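Local atomic coordinates of homoserine dehydrogenase (Staphylococcus aureus M1064, PDB entry 4PG7), a protein that catalyses the NAD(P)-dependent interconversion of aspartate semialdehyde and homoserine, a step of the aspartate pathway that leads to threonine, methionine and isoleucine. Residues I96-G101 / T122-L127. Numbering follows the deposited sequence.
With ACT (acetate ion), chain C.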
loop_
_atom_site.group_PDB
_atom_site.type_symbol
_atom_site.label_atom_id
_atom_site.label_comp_id
_atom_site.label_asym_id
_atom_site.label_seq_id
_atom_site.Cartn_x
_atom_site.Cartn_y
_atom_site.Cartn_z
ATOM N N ILE A 96 17.765 -24.689 -1.546
ATOM C CA ILE A 96 16.577 -25.529 -1.714
ATOM C C ILE A 96 15.360 -24.620 -1.872
ATOM O O ILE A 96 15.104 -23.747 -1.031
ATOM C CB ILE A 96 16.325 -26.426 -0.491
ATOM C CG1 ILE A 96 17.578 -27.227 -0.126
ATOM C CG2 ILE A 96 15.143 -27.351 -0.738
ATOM C CD1 ILE A 96 17.987 -28.218 -1.165
ATOM N N VAL A 97 14.627 -24.829 -2.955
ATOM C CA VAL A 97 13.415 -24.060 -3.247
ATOM C C VAL A 97 12.218 -24.969 -3.048
ATOM O O VAL A 97 12.043 -25.942 -3.777
ATOM C CB VAL A 97 13.426 -23.546 -4.687
ATOM C CG1 VAL A 97 12.142 -22.770 -4.982
ATOM C CG2 VAL A 97 14.653 -22.678 -4.910
ATOM N N GLU A 98 11.411 -24.676 -2.034
ATOM C CA GLU A 98 10.286 -25.537 -1.701
ATOM C C GLU A 98 8.961 -24.909 -2.134
ATOM O O GLU A 98 8.612 -23.811 -1.711
ATOM C CB GLU A 98 10.289 -25.826 -0.206
ATOM C CG GLU A 98 9.248 -26.829 0.230
ATOM C CD GLU A 98 7.973 -26.157 0.724
ATOM O OE1 GLU A 98 8.069 -25.347 1.677
ATOM O OE2 GLU A 98 6.893 -26.438 0.160
ATOM N N VAL A 99 8.234 -25.641 -2.970
ATOM C CA VAL A 99 6.939 -25.223 -3.498
ATOM C C VAL A 99 5.960 -26.395 -3.416
ATOM O O VAL A 99 5.066 -26.523 -4.224
ATOM C CB VAL A 99 7.059 -24.690 -4.935
ATOM C CG1 VAL A 99 7.840 -23.386 -4.939
ATOM C CG2 VAL A 99 7.734 -25.691 -5.847
ATOM N N MET A 100 6.142 -27.235 -2.412
ATOM C CA MET A 100 5.389 -28.461 -2.267
ATOM C C MET A 100 4.096 -28.228 -1.487
ATOM O O MET A 100 3.079 -28.844 -1.786
ATOM C CB MET A 100 6.248 -29.495 -1.523
ATOM C CG MET A 100 5.610 -30.860 -1.344
ATOM S SD MET A 100 5.472 -31.773 -2.892
ATOM C CE MET A 100 7.112 -32.485 -3.007
ATOM N N GLY A 101 4.144 -27.351 -0.487
ATOM C CA GLY A 101 3.043 -27.204 0.447
ATOM C C GLY A 101 3.150 -28.231 1.545
ATOM O O GLY A 101 4.054 -29.094 1.543
ATOM N N THR A 122 10.998 -20.638 0.235
ATOM C CA THR A 122 9.732 -21.357 0.271
ATOM C C THR A 122 8.549 -20.485 -0.144
ATOM O O THR A 122 8.481 -19.298 0.201
ATOM C CB THR A 122 9.462 -21.963 1.655
ATOM O OG1 THR A 122 8.222 -22.663 1.621
ATOM C CG2 THR A 122 9.425 -20.893 2.775
ATOM N N ALA A 123 7.624 -21.093 -0.878
ATOM C CA ALA A 123 6.341 -20.465 -1.223
ATOM C C ALA A 123 5.196 -21.285 -0.643
ATOM O O ALA A 123 4.069 -21.245 -1.139
ATOM C CB ALA A 123 6.201 -20.370 -2.725
ATOM N N ASN A 124 5.505 -22.031 0.414
ATOM C CA ASN A 124 4.569 -22.946 1.040
ATOM C C ASN A 124 3.417 -22.187 1.726
ATOM O O ASN A 124 3.623 -21.510 2.732
ATOM C CB ASN A 124 5.349 -23.773 2.045
ATOM C CG ASN A 124 4.536 -24.866 2.700
ATOM O OD1 ASN A 124 3.326 -24.735 2.929
ATOM N ND2 ASN A 124 5.216 -25.964 3.034
ATOM N N LYS A 125 2.212 -22.328 1.175
ATOM C CA LYS A 125 1.038 -21.557 1.626
ATOM C C LYS A 125 0.433 -22.075 2.908
ATOM O O LYS A 125 -0.450 -21.433 3.467
ATOM C CB LYS A 125 -0.060 -21.563 0.558
ATOM C CG LYS A 125 0.346 -20.926 -0.758
ATOM C CD LYS A 125 0.716 -19.459 -0.579
ATOM C CE LYS A 125 0.769 -18.735 -1.920
ATOM N NZ LYS A 125 0.895 -17.263 -1.742
ATOM N N ASP A 126 0.882 -23.236 3.365
ATOM C CA ASP A 126 0.356 -23.824 4.586
ATOM C C ASP A 126 1.148 -23.435 5.829
ATOM O O ASP A 126 0.716 -23.739 6.936
ATOM C CB ASP A 126 0.311 -25.341 4.451
ATOM C CG ASP A 126 -0.452 -25.789 3.225
ATOM O OD1 ASP A 126 -1.578 -25.301 3.020
ATOM O OD2 ASP A 126 0.078 -26.618 2.445
ATOM N N LEU A 127 2.314 -22.802 5.655
ATOM C CA LEU A 127 3.138 -22.369 6.796
ATOM C C LEU A 127 2.414 -21.302 7.619
ATOM O O LEU A 127 1.837 -20.361 7.074
ATOM C CB LEU A 127 4.468 -21.769 6.336
ATOM C CG LEU A 127 5.720 -22.628 6.079
ATOM C CD1 LEU A 127 5.545 -24.134 6.275
ATOM C CD2 LEU A 127 6.425 -22.200 4.815
HETATM C C ACT C . 2.507 -24.516 -2.586
HETATM O O ACT C . 3.111 -23.617 -3.221
HETATM O OXT ACT C . 2.303 -24.420 -1.366
HETATM C CH3 ACT C . 1.965 -25.718 -3.300
#
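The carboxylate of Glu98 lies between Thr122 and Asn124, which reach its OE1 from opposite faces of the carboxylate plane. Thr122 OG1 donates from well above that plane, 2.7 Å from Glu98 OE1; Asn124 ND2 comes to the same oxygen from the other face, on the syn side but tilted about 33° out of the plane, at 3.2 Å. The acceptor sits almost in the amide plane of Asn124, although carboxylate and amide are turned 75° against each other. The other oxygen, Glu98 OE2, accepts from Met100 N (2.8 Å), on its anti side, and from Gly101 N, nearly along the C-O axis. Glutamate suits this place because its two oxygens can accept all four donors on a chain long enough to turn back; CG anti to the backbone N (chi1 -174°) and a bend at chi2 bring the acid there. Threonine serves doubly: OG1 also accepts from Asn124 N, making an ST turn. Asn124 divides the roles: ND2 donates also to Gly102 O, while OD1 accepts from Asp126 N in an Asx turn. At Gly101 a side chain would press against Met100 O and come close to Asp126 OD2, which accepts from Gly102 N. In the backbone, Ala123 N donates to Glu98 O at 3.0 Å, carrying the parallel pairing one residue past strand 119-122, at the edge where Rossmann-type domains bind nucleotide. An acetate, probably from the crystallisation liquor, accepts from Lys125 N. Four bonds converging on one buried carboxylate join the two strand ends and the loops after them; four donors would also be expected to favour its charged form.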